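Local coordinates for protein xylulose kinase (PDB 2ITM) that phosphorylates D-xylulose to D-xylulose 5-phosphate with ATP, and 1-deoxy-D-xylulose less efficiently, as a homodimeric sugar kinase of the FGGY family, at residues L7-V12 against A93-D98; T106-R111 against D186-A191. One frame throughout, in Å; residues are numbered along the deposited sequence.

How the contacts relate
Both contacts belong to the N-terminal FGGY domain of the kinase, and they illustrate how one domain divides its long-range contacts between substrate pocket and outer packing. Contact 1 closes first along the chain and lies at the sugar: it ties the hairpin turn of residues 7-12 to W96, whose ring borders D-xylulose. Its centre lies about 12 Å from the centre of the chain. Contact 2 follows in series, starting from helix 102-111, the next element after strand 93-94, and packs that helix against helix 186-190 away from the annotated sites. The centres of the two contacts are about 25 Å apart and their nearest atoms about 12 Å, so they do not touch.

Contact 1. Residues L7-V12 against A93-D98; sequences LGTSGV and AILWND. With XUL (D-xylulose), chain C.
T9 and L95 mark the closest approach of the two backbones, with CA atoms still 8.5 Å apart, so side chains alone bridge the gap. Residues 7-12 run from the end of strand 2-7 into strand 11-17 through a tight loop, closed by a hydrogen bond from G8 N to G11 O. Opposite, the chain leaves strand 93-94 and turns in a type I beta turn from L95 to D98, with D98 N bonded to L95 O.

The central link is a hydrogen bond from W96 NE1 to T9 OG1, 3.0 Å long, with an angle of 154° at the hydrogen. The hydroxyl approaches the indole edge, 18° out of the ring plane. With chi1 of T9 at -43°, OG1 lies beside the backbone N, while CG2, anti to that N, passes alongside L95 and meets its CD1 at 4.0 Å. One threonine thus supplies a polar and an apolar branch to neighbouring residues.

In the actin-like ATPase fold of FGGY kinases, a loop between the first two strands of the N-terminal domain faces the cleft; here its T9 side chain lies about 6 Å from that of D233, the probable proton acceptor. The sugar belongs to the same neighbourhood. D-xylulose O4 stands 3.0 Å above one face of the W96 indole, displaced to the benzo side and nearest to CE3, while N97 CB occupies the opposite face. An alanine in place of W96 would probably leave O4 without the ring face beneath it and T9 OG1 without its N-H donor. M77 N, H78 NE2 and D233 OD2 hold the sugar through hydrogen bonds of their own.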
loop_
_atom_site.group_PDB
_atom_site.type_symbol
_atom_site.label_atom_id
_atom_site.label_comp_id
_atom_site.label_asym_id
_atom_site.label_seq_id
_atom_site.Cartn_x
_atom_site.Cartn_y
_atom_site.Cartn_z
ATOM N N LEU A 7 20.630 -19.243 26.132
ATOM C CA LEU A 7 21.289 -18.044 25.671
ATOM C C LEU A 7 20.647 -17.571 24.386
ATOM O O LEU A 7 20.995 -18.021 23.304
ATOM C CB LEU A 7 22.776 -18.325 25.451
ATOM C CG LEU A 7 23.795 -17.262 25.775
ATOM C CD1 LEU A 7 25.069 -17.498 25.034
ATOM C CD2 LEU A 7 23.271 -15.898 25.487
ATOM N N GLY A 8 19.702 -16.659 24.520
ATOM C CA GLY A 8 19.076 -16.046 23.378
ATOM C C GLY A 8 19.854 -14.881 22.844
ATOM O O GLY A 8 20.982 -14.636 23.243
ATOM N N THR A 9 19.245 -14.157 21.921
ATOM C CA THR A 9 19.841 -12.943 21.409
ATOM C C THR A 9 19.502 -11.744 22.292
ATOM O O THR A 9 20.335 -10.904 22.536
ATOM C CB THR A 9 19.410 -12.693 19.966
ATOM O OG1 THR A 9 19.445 -13.915 19.232
ATOM C CG2 THR A 9 20.434 -11.868 19.261
ATOM N N SER A 10 18.274 -11.693 22.772
ATOM C CA SER A 10 17.788 -10.509 23.454
ATOM C C SER A 10 17.736 -10.704 24.950
ATOM O O SER A 10 17.387 -9.789 25.668
ATOM C CB SER A 10 16.408 -10.136 22.947
ATOM O OG SER A 10 15.482 -11.121 23.272
ATOM N N GLY A 11 18.097 -11.893 25.384
ATOM C CA GLY A 11 18.297 -12.190 26.789
ATOM C C GLY A 11 18.681 -13.628 27.097
ATOM O O GLY A 11 18.675 -14.478 26.227
ATOM N N VAL A 12 19.019 -13.887 28.352
ATOM C CA VAL A 12 19.101 -15.248 28.858
ATOM C C VAL A 12 17.949 -15.668 29.748
ATOM O O VAL A 12 17.448 -14.903 30.554
ATOM C CB VAL A 12 20.422 -15.547 29.561
ATOM C CG1 VAL A 12 21.579 -15.290 28.664
ATOM C CG2 VAL A 12 20.558 -14.742 30.831
ATOM N N ALA A 93 31.522 -11.108 19.249
ATOM C CA ALA A 93 30.836 -12.175 18.551
ATOM C C ALA A 93 30.011 -11.661 17.382
ATOM O O ALA A 93 29.236 -10.742 17.517
ATOM C CB ALA A 93 29.991 -12.989 19.502
ATOM N N ILE A 94 30.205 -12.274 16.225
ATOM C CA ILE A 94 29.428 -11.970 15.045
ATOM C C ILE A 94 28.209 -12.875 14.938
ATOM O O ILE A 94 28.345 -14.057 14.675
ATOM C CB ILE A 94 30.296 -12.139 13.800
ATOM C CG1 ILE A 94 31.545 -11.277 13.887
ATOM C CG2 ILE A 94 29.508 -11.860 12.547
ATOM C CD1 ILE A 94 32.496 -11.561 12.826
ATOM N N LEU A 95 27.025 -12.309 15.130
ATOM C CA LEU A 95 25.829 -13.097 15.359
ATOM C C LEU A 95 25.147 -13.670 14.112
ATOM O O LEU A 95 25.508 -13.357 12.991
ATOM C CB LEU A 95 24.822 -12.325 16.195
ATOM C CG LEU A 95 25.330 -11.602 17.428
ATOM C CD1 LEU A 95 24.156 -11.022 18.165
ATOM C CD2 LEU A 95 26.128 -12.552 18.286
ATOM N N TRP A 96 24.144 -14.504 14.340
ATOM C CA TRP A 96 23.376 -15.134 13.283
ATOM C C TRP A 96 22.701 -14.116 12.381
ATOM O O TRP A 96 22.557 -14.347 11.199
ATOM C CB TRP A 96 22.319 -16.063 13.884
ATOM C CG TRP A 96 21.331 -15.330 14.687
ATOM C CD1 TRP A 96 21.461 -14.952 15.961
ATOM C CD2 TRP A 96 20.073 -14.833 14.246
ATOM N NE1 TRP A 96 20.355 -14.258 16.373
ATOM C CE2 TRP A 96 19.486 -14.170 15.327
ATOM C CE3 TRP A 96 19.375 -14.881 13.038
ATOM C CZ2 TRP A 96 18.245 -13.569 15.245
ATOM C CZ3 TRP A 96 18.153 -14.290 12.958
ATOM C CH2 TRP A 96 17.592 -13.646 14.055
ATOM N N ASN A 97 22.284 -12.992 12.948
ATOM C CA ASN A 97 21.612 -11.951 12.188
ATOM C C ASN A 97 22.529 -10.849 11.653
ATOM O O ASN A 97 22.075 -9.811 11.195
ATOM C CB ASN A 97 20.454 -11.363 12.984
ATOM C CG ASN A 97 20.876 -10.822 14.334
ATOM O OD1 ASN A 97 20.109 -10.160 15.003
ATOM N ND2 ASN A 97 22.081 -11.116 14.735
ATOM N N ASP A 98 23.827 -11.106 11.708
ATOM C CA ASP A 98 24.823 -10.310 11.012
ATOM C C ASP A 98 24.829 -10.639 9.521
ATOM O O ASP A 98 24.795 -11.793 9.133
ATOM C CB ASP A 98 26.196 -10.585 11.622
ATOM C CG ASP A 98 27.234 -9.542 11.266
ATOM O OD1 ASP A 98 27.860 -9.658 10.205
ATOM O OD2 ASP A 98 27.514 -8.591 12.011
HETATM C C1 XUL C . 18.826 -20.205 11.728
HETATM C C2 XUL C . 17.771 -19.971 12.796
HETATM C C3 XUL C . 18.189 -20.005 14.224
HETATM C C4 XUL C . 18.008 -18.597 14.728
HETATM C C5 XUL C . 18.754 -18.331 16.019
HETATM O O1 XUL C . 19.022 -21.577 11.504
HETATM O O2 XUL C . 16.638 -19.193 12.479
HETATM O O3 XUL C . 19.561 -20.273 14.220
HETATM O O4 XUL C . 18.520 -17.788 13.705
HETATM O O5 XUL C . 19.464 -19.475 16.374
#

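Contact 2. Residues T106-R111 against D186-A191; sequences TLLEAR and DVMLQA
Helix-to-helix packing at the periphery of the N-terminal domain joins the last turns of helix 102-111 to helix 186-190, elements separated by some 75 residues of chain. L108 reaches across from the first helix to M188 and A191, and R111 adds a polar contact at its end. The backbones come nearest at R111 and A191, whose CA atoms are 7.0 Å apart.

L108 divides its two methyl groups between two partners. Its CD1 meets M188 CE at 4.0 Å, and its CD2 lies 4.0 Å from A191 CB. The methionine chain is folded rather than extended: bends at both chi2 and chi3 carry the terminal methyl toward the leucine, and the two side chains pass at a slant. A191, by contrast, presents its short CB directly to the opposite helix. The apolar patch continues beyond these three residues, because L108 also touches M123 and A129. Separately, M188 rests against S115 of helix 115-119.

R111 works at the exposed margin of the patch. Its NH1 lies 2.8 Å from A191 O, with the oxygen at the edge of the guanidinium and near its plane. The angle at the hydrogen is 129°, which makes this a weak hydrogen bond despite its short length. The arginine chain, bent at chi3, brings NH1 to that carbonyl, and the side chain also touches L133 of helix 128-138.

Two kinds of chemistry therefore share the interface. Methyl groups of L108, M188 and A191 supply apolar packing without directional demands, whereas the bent bond at the exposed edge places an arginine N-H against a main-chain carbonyl, probably adding only a modest directional preference to how the two helices meet.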
loop_
_atom_site.group_PDB
_atom_site.type_symbol
_atom_site.label_atom_id
_atom_site.label_comp_id
_atom_site.label_asym_id
_atom_site.label_seq_id
_atom_site.Cartn_x
_atom_site.Cartn_y
_atom_site.Cartn_z
ATOM N N THR A 106 29.508 -16.487 -1.269
ATOM C CA THR A 106 29.650 -16.858 -2.667
ATOM C C THR A 106 31.002 -17.448 -2.912
ATOM O O THR A 106 31.140 -18.430 -3.559
ATOM C CB THR A 106 29.467 -15.655 -3.573
ATOM O OG1 THR A 106 28.244 -15.003 -3.294
ATOM C CG2 THR A 106 29.299 -16.076 -4.947
ATOM N N LEU A 107 32.011 -16.813 -2.360
ATOM C CA LEU A 107 33.362 -17.300 -2.515
ATOM C C LEU A 107 33.513 -18.728 -2.025
ATOM O O LEU A 107 34.100 -19.539 -2.644
ATOM C CB LEU A 107 34.310 -16.417 -1.766
ATOM C CG LEU A 107 35.522 -15.931 -2.500
ATOM C CD1 LEU A 107 36.496 -15.430 -1.510
ATOM C CD2 LEU A 107 36.090 -17.014 -3.362
ATOM N N LEU A 108 32.958 -18.988 -0.873
ATOM C CA LEU A 108 33.039 -20.282 -0.281
ATOM C C LEU A 108 32.392 -21.351 -1.105
ATOM O O LEU A 108 32.890 -22.394 -1.221
ATOM C CB LEU A 108 32.476 -20.251 1.114
ATOM C CG LEU A 108 33.293 -20.834 2.234
ATOM C CD1 LEU A 108 32.449 -21.440 3.302
ATOM C CD2 LEU A 108 34.300 -21.791 1.748
ATOM N N GLU A 109 31.264 -21.054 -1.681
ATOM C CA GLU A 109 30.549 -22.007 -2.500
ATOM C C GLU A 109 31.244 -22.267 -3.812
ATOM O O GLU A 109 31.128 -23.322 -4.372
ATOM C CB GLU A 109 29.098 -21.617 -2.682
ATOM C CG GLU A 109 28.231 -22.100 -1.553
ATOM C CD GLU A 109 26.763 -21.731 -1.649
ATOM O OE1 GLU A 109 25.994 -22.239 -0.868
ATOM O OE2 GLU A 109 26.383 -20.919 -2.487
ATOM N N ALA A 110 32.000 -21.292 -4.275
ATOM C CA ALA A 110 32.774 -21.437 -5.471
ATOM C C ALA A 110 33.976 -22.303 -5.148
ATOM O O ALA A 110 34.327 -23.183 -5.884
ATOM C CB ALA A 110 33.206 -20.128 -5.961
ATOM N N ARG A 111 34.594 -22.022 -4.016
ATOM C CA ARG A 111 35.750 -22.772 -3.556
ATOM C C ARG A 111 35.396 -24.214 -3.295
ATOM O O ARG A 111 36.113 -25.062 -3.665
ATOM C CB ARG A 111 36.270 -22.203 -2.258
ATOM C CG ARG A 111 37.373 -21.266 -2.338
ATOM C CD ARG A 111 37.754 -20.747 -0.973
ATOM N NE ARG A 111 38.215 -19.378 -0.996
ATOM C CZ ARG A 111 38.991 -18.843 -0.098
ATOM N NH1 ARG A 111 39.387 -19.552 0.925
ATOM N NH2 ARG A 111 39.378 -17.601 -0.220
ATOM N N ASP A 186 36.863 -31.877 6.795
ATOM C CA ASP A 186 38.201 -31.376 6.558
ATOM C C ASP A 186 38.208 -30.430 5.367
ATOM O O ASP A 186 38.889 -29.413 5.369
ATOM C CB ASP A 186 39.172 -32.537 6.342
ATOM C CG ASP A 186 39.565 -33.232 7.638
ATOM O OD1 ASP A 186 39.306 -32.685 8.717
ATOM O OD2 ASP A 186 40.146 -34.329 7.666
ATOM N N VAL A 187 37.422 -30.772 4.364
ATOM C CA VAL A 187 37.265 -29.957 3.173
ATOM C C VAL A 187 36.762 -28.557 3.501
ATOM O O VAL A 187 37.298 -27.577 3.057
ATOM C CB VAL A 187 36.272 -30.602 2.180
ATOM C CG1 VAL A 187 36.075 -29.745 0.992
ATOM C CG2 VAL A 187 36.777 -31.968 1.788
ATOM N N MET A 188 35.713 -28.487 4.302
ATOM C CA MET A 188 35.096 -27.223 4.613
ATOM C C MET A 188 36.024 -26.347 5.461
ATOM O O MET A 188 36.056 -25.139 5.301
ATOM C CB MET A 188 33.740 -27.439 5.281
ATOM C CG MET A 188 32.655 -27.949 4.349
ATOM S SD MET A 188 32.405 -26.969 2.869
ATOM C CE MET A 188 31.896 -25.439 3.596
ATOM N N LEU A 189 36.802 -26.990 6.353
ATOM C CA LEU A 189 37.692 -26.297 7.276
ATOM C C LEU A 189 38.909 -25.772 6.584
ATOM O O LEU A 189 39.262 -24.621 6.732
ATOM C CB LEU A 189 38.120 -27.227 8.409
ATOM C CG LEU A 189 37.095 -27.550 9.498
ATOM C CD1 LEU A 189 37.308 -28.909 10.115
ATOM C CD2 LEU A 189 37.069 -26.475 10.556
ATOM N N GLN A 190 39.556 -26.624 5.812
ATOM C CA GLN A 190 40.665 -26.205 4.975
ATOM C C GLN A 190 40.327 -24.969 4.157
ATOM O O GLN A 190 41.093 -24.024 4.099
ATOM C CB GLN A 190 41.097 -27.349 4.066
ATOM C CG GLN A 190 42.429 -27.954 4.442
ATOM C CD GLN A 190 42.372 -29.451 4.657
ATOM O OE1 GLN A 190 41.648 -30.159 3.966
ATOM N NE2 GLN A 190 43.155 -29.938 5.609
ATOM N N ALA A 191 39.158 -24.990 3.540
ATOM C CA ALA A 191 38.717 -23.930 2.635
ATOM C C ALA A 191 38.622 -22.606 3.352
ATOM O O ALA A 191 38.614 -21.561 2.730
ATOM C CB ALA A 191 37.398 -24.282 2.018
#